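Local coordinates for BH0493 protein (Bacillus halodurans C-125, PDB 2QEE) that binds zinc and, as a putative member of the amidohydrolase superfamily, probably catalyses a metal-dependent reaction at the mouth of a beta/alpha barrel, at residues Val142-Asp147 and Lys161-Arg166; Pro219-Val224 and Arg408-Phe413; Pro228-Pro233 and Phe257-Gly262; Pro248-His253 and Pro294-Leu299. All blocks are in the same frame, centred on the assembly; numbering follows the deposited sequence. Where two conformers were deposited one is given.

Interaction 1. Residues Val142-Asp147 and Lys161-Arg166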
loop_
_atom_site.group_PDB
_atom_site.type_symbol
_atom_site.label_atom_id
_atom_site.label_comp_id
_atom_site.label_asym_id
_atom_site.label_seq_id
_atom_site.Cartn_x
_atom_site.Cartn_y
_atom_site.Cartn_z
ATOM N N VAL C 142 9.159 19.618 23.800
ATOM C CA VAL C 142 7.823 19.450 23.244
ATOM C C VAL C 142 7.529 20.666 22.373
ATOM O O VAL C 142 7.678 21.833 22.838
ATOM C CB VAL C 142 6.768 19.343 24.411
ATOM C CG1 VAL C 142 5.331 19.535 23.903
ATOM C CG2 VAL C 142 6.891 17.982 25.112
ATOM N N VAL C 143 7.143 20.436 21.110
ATOM C CA VAL C 143 6.662 21.547 20.284
ATOM C C VAL C 143 5.158 21.589 20.412
ATOM O O VAL C 143 4.436 20.578 20.175
ATOM C CB VAL C 143 7.121 21.476 18.835
ATOM C CG1 VAL C 143 6.572 22.656 18.052
ATOM C CG2 VAL C 143 8.684 21.475 18.737
ATOM N N MET C 144 4.661 22.787 20.750
ATOM C CA MET C 144 3.230 22.992 20.927
ATOM C C MET C 144 2.562 23.296 19.596
ATOM O O MET C 144 3.248 23.526 18.562
ATOM C CB MET C 144 3.046 24.224 21.892
ATOM C CG MET C 144 3.681 23.975 23.284
ATOM S SD MET C 144 3.283 25.446 24.376
ATOM C CE MET C 144 4.384 26.617 23.647
ATOM N N THR C 145 1.225 23.404 19.627
ATOM C CA THR C 145 0.448 23.991 18.533
ATOM C C THR C 145 -0.264 25.264 19.099
ATOM O O THR C 145 -1.126 25.129 19.958
ATOM C CB THR C 145 -0.612 22.990 18.058
ATOM O OG1 THR C 145 0.079 21.898 17.405
ATOM C CG2 THR C 145 -1.533 23.647 17.055
ATOM N N ASN C 146 0.206 26.426 18.657
ATOM C CA ASN C 146 -0.218 27.706 19.253
ATOM C C ASN C 146 -1.062 28.498 18.270
ATOM O O ASN C 146 -0.584 28.961 17.216
ATOM C CB ASN C 146 1.036 28.459 19.694
ATOM C CG ASN C 146 1.858 27.639 20.677
ATOM O OD1 ASN C 146 2.925 27.168 20.327
ATOM N ND2 ASN C 146 1.323 27.401 21.883
ATOM N N ASP C 147 -2.324 28.656 18.656
ATOM C CA ASP C 147 -3.342 29.211 17.777
ATOM C C ASP C 147 -3.803 30.584 18.290
ATOM O O ASP C 147 -4.556 30.647 19.263
ATOM C CB ASP C 147 -4.542 28.286 17.718
ATOM C CG ASP C 147 -5.564 28.739 16.690
ATOM O OD1 ASP C 147 -5.433 29.850 16.148
ATOM O OD2 ASP C 147 -6.468 27.948 16.380
ATOM N N LYS C 161 2.904 35.699 29.350
ATOM C CA LYS C 161 3.342 34.351 29.704
ATOM C C LYS C 161 4.298 33.805 28.644
ATOM O O LYS C 161 4.156 34.067 27.446
ATOM C CB LYS C 161 2.178 33.389 29.855
ATOM C CG LYS C 161 1.359 33.643 31.060
ATOM C CD LYS C 161 0.798 32.368 31.578
ATOM C CE LYS C 161 -0.079 32.665 32.777
ATOM N NZ LYS C 161 -1.146 31.642 32.895
ATOM N N GLN C 162 5.312 33.111 29.124
ATOM C CA GLN C 162 6.219 32.397 28.247
ATOM C C GLN C 162 6.162 30.959 28.693
ATOM O O GLN C 162 6.071 30.673 29.898
ATOM C CB GLN C 162 7.650 32.889 28.437
ATOM C CG GLN C 162 7.936 34.207 27.764
ATOM C CD GLN C 162 7.475 34.191 26.329
ATOM O OE1 GLN C 162 8.018 33.462 25.487
ATOM N NE2 GLN C 162 6.445 34.983 26.033
ATOM N N PRO C 163 6.317 30.044 27.735
ATOM C CA PRO C 163 6.379 28.621 28.104
ATOM C C PRO C 163 7.699 28.333 28.842
ATOM O O PRO C 163 8.683 29.055 28.627
ATOM C CB PRO C 163 6.408 27.915 26.741
ATOM C CG PRO C 163 7.029 28.924 25.795
ATOM C CD PRO C 163 6.566 30.285 26.300
ATOM N N ASP C 164 7.750 27.285 29.657
ATOM C CA ASP C 164 9.079 26.889 30.157
ATOM C C ASP C 164 9.965 26.348 29.043
ATOM O O ASP C 164 9.477 26.163 27.916
ATOM C CB ASP C 164 9.041 26.044 31.416
ATOM C CG ASP C 164 8.709 24.613 31.176
ATOM O OD1 ASP C 164 9.464 23.876 30.498
ATOM O OD2 ASP C 164 7.704 24.223 31.760
ATOM N N SER C 165 11.252 26.150 29.352
ATOM C CA SER C 165 12.308 26.013 28.359
ATOM C C SER C 165 12.123 24.699 27.591
ATOM O O SER C 165 12.721 24.520 26.532
ATOM C CB SER C 165 13.677 25.960 29.068
ATOM O OG SER C 165 13.645 24.982 30.092
ATOM N N ARG C 166 11.321 23.818 28.162
ATOM C CA ARG C 166 11.065 22.443 27.577
ATOM C C ARG C 166 10.006 22.477 26.479
ATOM O O ARG C 166 9.873 21.514 25.702
ATOM C CB ARG C 166 10.609 21.472 28.640
ATOM C CG ARG C 166 11.633 21.218 29.730
ATOM C CD ARG C 166 11.048 20.423 30.888
ATOM N NE ARG C 166 9.932 21.106 31.507
ATOM C CZ ARG C 166 9.249 20.639 32.553
ATOM N NH1 ARG C 166 9.556 19.468 33.117
ATOM N NH2 ARG C 166 8.246 21.361 33.028
#
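Val-142 and Arg-166 bring their backbones together through one nearly straight hydrogen bond, from Val-142 N to Arg-166 O over 2.8 Å, with the N-H pointing almost down the length of the carbonyl. Two residues further on, the chains have separated, and side chains span the gap. Met-144 sends its terminal methyl across: CE stops 3.9 Å from Pro-163 CB and 4.1 Å from Pro-163 CG, a purely apolar touch. The thioether chain is extended at chi2 and turns at chi3 (-73°), which bends CE out of the line of the chain and against the proline ring.

The bend that presents Arg-166 O is held from within 161-166. Asp-164 OD1 accepts from Arg-166 N at 3.0 Å, an Asx turn, and the same oxygen takes Arg-166 NE at 3.0 Å from the opposite face of the carboxylate. Arg-166 NH2 completes a side-on salt bridge by reaching Asp-164 OD2 at 3.2 Å, above the carboxylate plane. NH1 makes a second salt bridge, to Asp-131, so two acids share the guanidinium and probably help keep it charged.

Strand 139-143 here meets the lead-in to its parallel neighbour 167-168, the two ends of a beta-alpha-beta crossover. Trp-157 of helix 151-158 packs on Pro-163, while Leu-134 of helix 126-136 touches both Val-142 and Arg-166.

Interaction 2. Residues Pro219-Val224 and Arg408-Phe413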
loop_
_atom_site.group_PDB
_atom_site.type_symbol
_atom_site.label_atom_id
_atom_site.label_comp_id
_atom_site.label_asym_id
_atom_site.label_seq_id
_atom_site.Cartn_x
_atom_site.Cartn_y
_atom_site.Cartn_z
ATOM N N PRO C 219 8.195 31.212 17.181
ATOM C CA PRO C 219 7.818 29.838 16.800
ATOM C C PRO C 219 8.967 29.174 16.049
ATOM O O PRO C 219 9.719 29.841 15.310
ATOM C CB PRO C 219 6.614 30.084 15.852
ATOM C CG PRO C 219 6.946 31.397 15.179
ATOM C CD PRO C 219 7.533 32.220 16.332
ATOM N N VAL C 220 9.084 27.847 16.191
ATOM C CA VAL C 220 10.021 27.065 15.402
ATOM C C VAL C 220 9.570 26.819 13.969
ATOM O O VAL C 220 10.382 26.550 13.093
ATOM C CB VAL C 220 10.385 25.729 16.164
ATOM C CG1 VAL C 220 11.104 26.094 17.475
ATOM C CG2 VAL C 220 9.187 24.943 16.446
ATOM N N TYR C 221 8.261 26.883 13.731
ATOM C CA TYR C 221 7.709 26.840 12.382
ATOM C C TYR C 221 6.292 27.414 12.439
ATOM O O TYR C 221 5.723 27.567 13.546
ATOM C CB TYR C 221 7.737 25.391 11.763
ATOM C CG TYR C 221 7.056 24.307 12.579
ATOM C CD1 TYR C 221 5.653 24.174 12.551
ATOM C CD2 TYR C 221 7.811 23.349 13.328
ATOM C CE1 TYR C 221 4.960 23.175 13.317
ATOM C CE2 TYR C 221 7.153 22.333 14.074
ATOM C CZ TYR C 221 5.725 22.257 14.068
ATOM O OH TYR C 221 5.087 21.250 14.766
ATOM N N MET C 222 5.764 27.747 11.275
ATOM C CA MET C 222 4.345 28.083 11.067
ATOM C C MET C 222 3.667 26.873 10.414
ATOM O O MET C 222 4.264 26.246 9.527
ATOM C CB MET C 222 4.249 29.262 10.096
ATOM C CG MET C 222 4.801 30.577 10.752
ATOM S SD MET C 222 4.646 32.015 9.630
ATOM C CE MET C 222 6.079 31.819 8.553
ATOM N N ALA C 223 2.440 26.567 10.806
ATOM C CA ALA C 223 1.841 25.301 10.348
ATOM C C ALA C 223 0.422 25.512 9.855
ATOM O O ALA C 223 -0.303 26.412 10.352
ATOM C CB ALA C 223 1.808 24.338 11.480
ATOM N N VAL C 224 -0.020 24.581 9.004
ATOM C CA VAL C 224 -1.436 24.543 8.568
ATOM C C VAL C 224 -1.776 23.101 8.224
ATOM O O VAL C 224 -0.857 22.342 7.864
ATOM C CB VAL C 224 -1.660 25.481 7.384
ATOM C CG1 VAL C 224 -0.880 25.019 6.096
ATOM C CG2 VAL C 224 -3.174 25.621 7.085
ATOM N N ARG C 408 18.100 15.753 16.500
ATOM C CA ARG C 408 18.962 16.696 15.784
ATOM C C ARG C 408 18.493 17.063 14.389
ATOM O O ARG C 408 18.710 18.176 13.966
ATOM C CB ARG C 408 20.407 16.199 15.691
ATOM C CG ARG C 408 20.986 15.850 17.017
ATOM C CD ARG C 408 22.464 15.377 16.910
ATOM N NE ARG C 408 22.955 14.992 18.236
ATOM C CZ ARG C 408 24.021 14.232 18.481
ATOM N NH1 ARG C 408 24.750 13.720 17.490
ATOM N NH2 ARG C 408 24.343 13.971 19.741
ATOM N N ASN C 409 17.845 16.130 13.661
ATOM C CA ASN C 409 17.400 16.451 12.313
ATOM C C ASN C 409 16.361 17.558 12.357
ATOM O O ASN C 409 16.371 18.428 11.486
ATOM C CB ASN C 409 16.740 15.228 11.606
ATOM C CG ASN C 409 17.766 14.198 11.150
ATOM O OD1 ASN C 409 18.986 14.486 11.066
ATOM N ND2 ASN C 409 17.256 12.959 10.787
ATOM N N PHE C 410 15.588 17.578 13.429
ATOM C CA PHE C 410 14.537 18.597 13.511
ATOM C C PHE C 410 15.243 19.953 13.788
ATOM O O PHE C 410 15.043 20.937 13.046
ATOM C CB PHE C 410 13.555 18.321 14.634
ATOM C CG PHE C 410 12.597 19.462 14.876
ATOM C CD1 PHE C 410 11.570 19.725 13.942
ATOM C CD2 PHE C 410 12.719 20.284 15.993
ATOM C CE1 PHE C 410 10.669 20.803 14.121
ATOM C CE2 PHE C 410 11.801 21.356 16.210
ATOM C CZ PHE C 410 10.765 21.619 15.264
ATOM N N TRP C 411 16.078 19.998 14.818
ATOM C CA TRP C 411 16.677 21.354 15.161
ATOM C C TRP C 411 17.541 21.871 14.041
ATOM O O TRP C 411 17.609 23.076 13.759
ATOM C CB TRP C 411 17.450 21.237 16.461
ATOM C CG TRP C 411 16.520 20.932 17.590
ATOM C CD1 TRP C 411 16.413 19.769 18.288
ATOM C CD2 TRP C 411 15.526 21.813 18.102
ATOM N NE1 TRP C 411 15.412 19.888 19.247
ATOM C CE2 TRP C 411 14.842 21.133 19.119
ATOM C CE3 TRP C 411 15.133 23.144 17.784
ATOM C CZ2 TRP C 411 13.802 21.730 19.861
ATOM C CZ3 TRP C 411 14.079 23.721 18.537
ATOM C CH2 TRP C 411 13.449 23.018 19.552
ATOM N N ARG C 412 18.298 20.976 13.417
ATOM C CA ARG C 412 19.128 21.349 12.279
ATOM C C ARG C 412 18.249 21.963 11.181
ATOM O O ARG C 412 18.565 23.033 10.607
ATOM C CB ARG C 412 19.866 20.104 11.768
ATOM C CG ARG C 412 21.303 20.325 11.337
ATOM C CD ARG C 412 22.085 18.970 11.373
ATOM N NE ARG C 412 23.025 18.861 10.252
ATOM C CZ ARG C 412 22.686 18.650 8.979
ATOM N NH1 ARG C 412 21.400 18.547 8.614
ATOM N NH2 ARG C 412 23.635 18.562 8.054
ATOM N N PHE C 413 17.115 21.318 10.885
ATOM C CA PHE C 413 16.289 21.791 9.775
ATOM C C PHE C 413 15.635 23.170 10.058
ATOM O O PHE C 413 15.526 24.017 9.152
ATOM C CB PHE C 413 15.199 20.779 9.457
ATOM C CG PHE C 413 14.456 21.092 8.163
ATOM C CD1 PHE C 413 15.084 20.851 6.934
ATOM C CD2 PHE C 413 13.126 21.564 8.181
ATOM C CE1 PHE C 413 14.432 21.121 5.684
ATOM C CE2 PHE C 413 12.481 21.827 6.978
ATOM C CZ PHE C 413 13.123 21.627 5.728
#
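Phe-410 reaches out of helix 395-414 and puts the rim of its ring against Tyr-221 and Val-220. Its CB leaves the helix with CG anti to the backbone N (chi1 171°), and this torsion carries the ring away from the helix axis. Beyond CG the two edges of the ring part company. CD2 stands 3.8 Å above the plane of the Trp-411 ring, over its centre, so the edge of the phenyl is set on the face of the indole of the next residue. Further along that edge, CE2 meets Val-143 of strand 139-143. On the other edge CE1 comes to 3.8 Å from Tyr-221 CE2. At the tip, CZ lies 3.9 Å from Val-220 CG2 and the same distance from Tyr-221 CE2. Phenyl and phenol therefore meet rim to rim, neither ring lying over the other.

This is consistent with the bottom of the distorted beta/alpha barrel of amidohydrolases: Val-220 and Tyr-221 lie where the chain enters strand 222-226, and the late helix 395-414 packs across that N-terminal end. Val-220 divides its methyls between two aromatic partners, CG2 to Phe-410 and CG1 to Trp-411 CZ3 at 4.0 Å.

The hydroxyl of Tyr-221 is hydrogen-bonded to Met-27 O. That ring also touches His-28, a zinc ligand, which makes it a second-shell neighbour of the metal. Trp-411 NE1 is engaged by Thr-25 OG1. On the outer side of the helix, Trp-60 of a neighbouring subunit packs on Asn-409 and Arg-412.

Interaction 3. Residues Pro228-Pro233 and Phe257-Gly262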
loop_
_atom_site.group_PDB
_atom_site.type_symbol
_atom_site.label_atom_id
_atom_site.label_comp_id
_atom_site.label_asym_id
_atom_site.label_seq_id
_atom_site.Cartn_x
_atom_site.Cartn_y
_atom_site.Cartn_z
ATOM N N PRO C 228 -7.500 17.140 1.067
ATOM C CA PRO C 228 -6.976 16.318 -0.028
ATOM C C PRO C 228 -6.919 17.053 -1.369
ATOM O O PRO C 228 -6.106 16.698 -2.236
ATOM C CB PRO C 228 -8.015 15.172 -0.139
ATOM C CG PRO C 228 -8.642 15.136 1.285
ATOM C CD PRO C 228 -8.675 16.555 1.755
ATOM N N THR C 229 -7.769 18.073 -1.505
ATOM C CA THR C 229 -7.839 18.880 -2.719
ATOM C C THR C 229 -6.789 20.003 -2.776
ATOM O O THR C 229 -6.767 20.775 -3.729
ATOM C CB THR C 229 -9.254 19.534 -2.809
ATOM O OG1 THR C 229 -9.579 20.154 -1.555
ATOM C CG2 THR C 229 -10.297 18.451 -3.090
ATOM N N PHE C 230 -5.941 20.115 -1.770
ATOM C CA PHE C 230 -4.938 21.185 -1.735
ATOM C C PHE C 230 -4.223 21.362 -3.049
ATOM O O PHE C 230 -3.629 20.414 -3.582
ATOM C CB PHE C 230 -3.868 20.924 -0.661
ATOM C CG PHE C 230 -2.830 22.004 -0.592
ATOM C CD1 PHE C 230 -3.197 23.310 -0.269
ATOM C CD2 PHE C 230 -1.484 21.714 -0.843
ATOM C CE1 PHE C 230 -2.219 24.329 -0.216
ATOM C CE2 PHE C 230 -0.523 22.756 -0.755
ATOM C CZ PHE C 230 -0.910 24.029 -0.465
ATOM N N SER C 231 -4.215 22.595 -3.533
ATOM C CA SER C 231 -3.460 22.882 -4.738
ATOM C C SER C 231 -2.691 24.191 -4.574
ATOM O O SER C 231 -3.069 25.056 -3.784
ATOM C CB SER C 231 -4.364 22.939 -5.970
ATOM O OG SER C 231 -4.993 24.192 -6.037
ATOM N N PHE C 232 -1.569 24.284 -5.274
ATOM C CA PHE C 232 -0.775 25.513 -5.263
ATOM C C PHE C 232 0.071 25.562 -6.518
ATOM O O PHE C 232 0.738 24.570 -6.858
ATOM C CB PHE C 232 0.144 25.600 -4.027
ATOM C CG PHE C 232 0.810 26.928 -3.901
ATOM C CD1 PHE C 232 2.013 27.208 -4.587
ATOM C CD2 PHE C 232 0.187 27.937 -3.173
ATOM C CE1 PHE C 232 2.605 28.506 -4.508
ATOM C CE2 PHE C 232 0.797 29.259 -3.070
ATOM C CZ PHE C 232 2.002 29.517 -3.746
ATOM N N PRO C 233 0.113 26.738 -7.201
ATOM C CA PRO C 233 -0.579 28.021 -6.969
ATOM C C PRO C 233 -2.094 27.840 -7.032
ATOM O O PRO C 233 -2.598 26.883 -7.632
ATOM C CB PRO C 233 -0.128 28.910 -8.135
ATOM C CG PRO C 233 1.098 28.245 -8.720
ATOM C CD PRO C 233 1.036 26.776 -8.343
ATOM N N PHE C 257 7.747 26.253 6.870
ATOM C CA PHE C 257 6.294 26.146 6.773
ATOM C C PHE C 257 5.911 24.655 6.866
ATOM O O PHE C 257 6.358 23.862 6.018
ATOM C CB PHE C 257 5.920 26.671 5.422
ATOM C CG PHE C 257 4.431 26.728 5.165
ATOM C CD1 PHE C 257 3.522 26.821 6.203
ATOM C CD2 PHE C 257 3.973 26.699 3.854
ATOM C CE1 PHE C 257 2.140 26.887 5.902
ATOM C CE2 PHE C 257 2.596 26.771 3.567
ATOM C CZ PHE C 257 1.705 26.839 4.612
ATOM N N ALA C 258 5.126 24.307 7.865
ATOM C CA ALA C 258 4.730 22.916 8.051
ATOM C C ALA C 258 3.364 22.740 7.424
ATOM O O ALA C 258 2.394 23.427 7.818
ATOM C CB ALA C 258 4.676 22.548 9.514
ATOM N N MET C 259 3.241 21.747 6.558
ATOM C CA MET C 259 1.971 21.474 5.909
ATOM C C MET C 259 1.558 20.046 6.256
ATOM O O MET C 259 2.315 19.128 6.004
ATOM C CB MET C 259 2.101 21.596 4.406
ATOM C CG MET C 259 2.592 22.970 3.927
ATOM S SD MET C 259 2.603 23.172 2.146
ATOM C CE MET C 259 4.016 22.232 1.707
ATOM N N MET C 260 0.390 19.904 6.853
ATOM C CA MET C 260 -0.152 18.599 7.217
ATOM C C MET C 260 -1.333 18.356 6.281
ATOM O O MET C 260 -2.375 18.974 6.461
ATOM C CB MET C 260 -0.550 18.638 8.688
ATOM C CG MET C 260 0.691 19.060 9.533
ATOM S SD MET C 260 0.430 18.939 11.304
ATOM C CE MET C 260 -1.315 19.087 11.555
ATOM N N ILE C 261 -1.145 17.485 5.277
ATOM C CA ILE C 261 -2.035 17.493 4.143
ATOM C C ILE C 261 -2.882 16.198 4.132
ATOM O O ILE C 261 -2.345 15.109 4.305
ATOM C CB ILE C 261 -1.224 17.569 2.848
ATOM C CG1 ILE C 261 -0.474 18.925 2.745
ATOM C CG2 ILE C 261 -2.174 17.379 1.619
ATOM C CD1 ILE C 261 0.706 18.917 1.721
ATOM N N GLY C 262 -4.194 16.320 3.895
ATOM C CA GLY C 262 -5.004 15.117 3.590
ATOM C C GLY C 262 -6.241 14.954 4.467
ATOM O O GLY C 262 -6.998 13.992 4.276
#
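Phe-230 packs on Met-259 and Ile-261 of strand 257-264, where the loop after strand 222-226 sets out toward helix 237-253, within a beta-alpha-beta crossover between two adjacent parallel strands. Phe-257 begins the strand without reaching the loop, but its ring supports the next contact: Met-259 CG rests 3.8 Å above one face, offset toward the rim. Met-259 then makes an oblique Met-aromatic contact with Phe-230, its SD 5.2 Å from the centroid of the phenyl ring and 52° off the ring normal. Ile-261 continues on the same side of the strand, with CD1 at 4.4 Å from Phe-230 CD2, so that sulfur and methyl both border the ring, obliquely. Val-286 of helix 284-292 also packs on Ile-261, and Arg-238 of helix 237-253 on Phe-230.

At Gly-262 the backbone adopts phi 127° and psi 3°, a conformation in which a beta carbon would be forced against the preceding carbonyl oxygen. The CA atoms of Pro-228 and Gly-262 approach to 4.3 Å, and Pro-228 CG sits 3.6 Å from Gly-262 O. An alanine here in place of Pro-228 would lack CG and CD, and would probably leave a gap beside the Gly-262 carbonyl. Pro-228 CD lies 4.0 Å from Gly-262 O.

Interaction 4. Residues Pro248-His253 and Pro294-Leu299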
loop_
_atom_site.group_PDB
_atom_site.type_symbol
_atom_site.label_atom_id
_atom_site.label_comp_id
_atom_site.label_asym_id
_atom_site.label_seq_id
_atom_site.Cartn_x
_atom_site.Cartn_y
_atom_site.Cartn_z
ATOM N N PRO C 248 7.017 34.835 1.802
ATOM C CA PRO C 248 8.045 35.898 2.020
ATOM C C PRO C 248 8.442 36.100 3.492
ATOM O O PRO C 248 9.636 36.216 3.784
ATOM C CB PRO C 248 7.364 37.177 1.506
ATOM C CG PRO C 248 6.265 36.693 0.573
ATOM C CD PRO C 248 5.819 35.355 1.101
ATOM N N VAL C 249 7.471 36.131 4.405
ATOM C CA VAL C 249 7.747 36.251 5.847
ATOM C C VAL C 249 8.602 35.092 6.371
ATOM O O VAL C 249 9.595 35.276 7.114
ATOM C CB VAL C 249 6.460 36.458 6.689
ATOM C CG1 VAL C 249 6.714 36.313 8.179
ATOM C CG2 VAL C 249 5.837 37.824 6.399
ATOM N N ALA C 250 8.230 33.878 5.951
ATOM C CA ALA C 250 8.993 32.687 6.345
ATOM C C ALA C 250 10.444 32.763 5.894
ATOM O O ALA C 250 11.348 32.369 6.662
ATOM C CB ALA C 250 8.315 31.406 5.754
ATOM N N GLU C 251 10.648 33.216 4.651
ATOM C CA GLU C 251 11.990 33.305 4.078
ATOM C C GLU C 251 12.792 34.326 4.877
ATOM O O GLU C 251 13.893 34.065 5.319
ATOM C CB GLU C 251 11.979 33.694 2.598
ATOM C CG GLU C 251 13.381 33.639 2.012
ATOM C CD GLU C 251 13.476 34.075 0.596
ATOM O OE1 GLU C 251 12.443 34.278 -0.052
ATOM O OE2 GLU C 251 14.626 34.201 0.114
ATOM N N LYS C 252 12.190 35.481 5.085
ATOM C CA LYS C 252 12.857 36.560 5.808
ATOM C C LYS C 252 13.300 36.134 7.210
ATOM O O LYS C 252 14.431 36.433 7.631
ATOM C CB LYS C 252 11.918 37.750 5.877
ATOM C CG LYS C 252 12.478 38.902 6.669
ATOM C CD LYS C 252 11.658 40.121 6.426
ATOM C CE LYS C 252 12.356 41.333 7.021
ATOM N NZ LYS C 252 11.597 42.552 6.654
ATOM N N HIS C 253 12.408 35.479 7.951
ATOM C CA HIS C 253 12.672 34.981 9.284
ATOM C C HIS C 253 13.354 33.573 9.381
ATOM O O HIS C 253 13.627 33.084 10.480
ATOM C CB HIS C 253 11.372 34.951 10.064
ATOM C CG HIS C 253 10.890 36.307 10.467
ATOM N ND1 HIS C 253 10.178 37.133 9.619
ATOM C CD2 HIS C 253 11.054 36.997 11.618
ATOM C CE1 HIS C 253 9.898 38.265 10.245
ATOM N NE2 HIS C 253 10.426 38.210 11.456
ATOM N N PRO C 294 13.038 27.750 -3.367
ATOM C CA PRO C 294 14.238 27.016 -2.888
ATOM C C PRO C 294 14.814 27.614 -1.631
ATOM O O PRO C 294 15.616 26.954 -0.921
ATOM C CB PRO C 294 15.252 27.219 -4.021
ATOM C CG PRO C 294 14.779 28.458 -4.750
ATOM C CD PRO C 294 13.284 28.410 -4.653
ATOM N N ASN C 295 14.484 28.885 -1.376
ATOM C CA ASN C 295 14.951 29.557 -0.173
ATOM C C ASN C 295 14.006 29.447 0.998
ATOM O O ASN C 295 14.216 30.079 2.034
ATOM C CB ASN C 295 15.242 31.033 -0.426
ATOM C CG ASN C 295 16.207 31.256 -1.566
ATOM O OD1 ASN C 295 15.984 32.114 -2.425
ATOM N ND2 ASN C 295 17.254 30.490 -1.602
ATOM N N ASN C 296 12.924 28.659 0.828
ATOM C CA ASN C 296 12.022 28.383 1.909
ATOM C C ASN C 296 12.192 26.925 2.279
ATOM O O ASN C 296 12.529 26.096 1.401
ATOM C CB ASN C 296 10.549 28.594 1.486
ATOM C CG ASN C 296 10.160 30.061 1.470
ATOM O OD1 ASN C 296 10.302 30.724 0.428
ATOM N ND2 ASN C 296 9.621 30.547 2.590
ATOM N N LYS C 297 11.962 26.649 3.557
ATOM C CA LYS C 297 11.988 25.240 4.097
ATOM C C LYS C 297 10.568 24.756 4.413
ATOM O O LYS C 297 9.765 25.509 4.965
ATOM C CB LYS C 297 12.838 25.211 5.369
ATOM C CG LYS C 297 14.336 25.412 4.984
ATOM C CD LYS C 297 15.261 25.188 6.122
ATOM C CE LYS C 297 15.234 26.348 7.067
ATOM N NZ LYS C 297 16.457 26.294 7.962
ATOM N N PHE C 298 10.278 23.468 4.108
ATOM C CA PHE C 298 8.946 22.962 4.278
ATOM C C PHE C 298 9.006 21.645 5.057
ATOM O O PHE C 298 9.822 20.748 4.713
ATOM C CB PHE C 298 8.339 22.669 2.903
ATOM C CG PHE C 298 8.246 23.884 2.020
ATOM C CD1 PHE C 298 7.044 24.630 2.016
ATOM C CD2 PHE C 298 9.325 24.311 1.240
ATOM C CE1 PHE C 298 6.948 25.766 1.220
ATOM C CE2 PHE C 298 9.201 25.482 0.425
ATOM C CZ PHE C 298 7.999 26.174 0.445
ATOM N N LEU C 299 8.193 21.559 6.096
ATOM C CA LEU C 299 8.031 20.300 6.839
ATOM C C LEU C 299 6.719 19.726 6.350
ATOM O O LEU C 299 5.720 20.448 6.331
ATOM C CB LEU C 299 7.955 20.599 8.334
ATOM C CG LEU C 299 9.297 20.917 9.012
ATOM C CD1 LEU C 299 8.976 21.771 10.304
ATOM C CD2 LEU C 299 10.013 19.611 9.423
HETATM O O HOH W 1 9.861 33.325 -0.346
HETATM O O HOH W 2 12.866 33.232 -2.565
#
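Asn-296 and Asn-295 meet the helix residues Ala-250 and Glu-251 through close approaches and bridging waters. Asn-296 ND2 comes to 3.5 Å from Ala-250 CB and equally near Glu-251 N, so the amide nitrogen nestles against the helix backbone. Glu-251 OE2 approaches Asn-295 CB at 3.3 Å, carboxylate and amide planes turned 36° apart.

Water supplies the polar bridges. The first water donates to Glu-251 OE1 at 2.8 Å and to Asn-296 OD1 at 2.7 Å, joining two oxygens that could not bond directly. A second water also donates to Glu-251 OE1, at 2.8 Å, and reaches Asn-295 OD1 only weakly. One carboxylate oxygen is thus gripped by both waters. The glutamate gets there by running fully extended, CG opposite the backbone N (chi1 -174°), along the turn.

The amide of Asn-296 is fixed by a bond beyond this first shell: ND2 donates to Leu-247 O, one helical turn before Glu-251. An alanine here would leave Leu-247 O without that donor and the first water without its asparagine acceptor, and would probably weaken the hold of the turn on the helix. Further out, Asn-296 O is bound by Asn-320 ND2. Within 248-253, Val-249 O accepts from both His-253 N and His-253 ND1, the latter at 3.2 Å in the plane of the imidazole.

Far from the metal, this is consistent with the periphery of a beta/alpha barrel, where helix 237-253 of the outer layer is tied to the turn that feeds strand 298-302.

How the interactions relate
The four contacts are spread over what is probably one distorted beta/alpha barrel. Interaction 1 closes first along the chain, in the three-stranded sheet; interaction 2 spans a long loop inside which interactions 3 and 4 both fall, with their segments alternating. Strands 222-226, 257-264 and 298-302 are neighbours in the second sheet, so interactions 2, 3 and 4 share one sheet and are joined by its backbone bonds: Met-222 O meets Ala-258 N at 2.7 Å, and Met-259 N meets Leu-299 O at 2.8 Å. Interaction 1, its centre about 13 Å from that of interaction 2, joins through Val-143. The late helix 395-414 thus links both sheets, and Tyr-221 of interaction 2 touches the zinc ligand His-28.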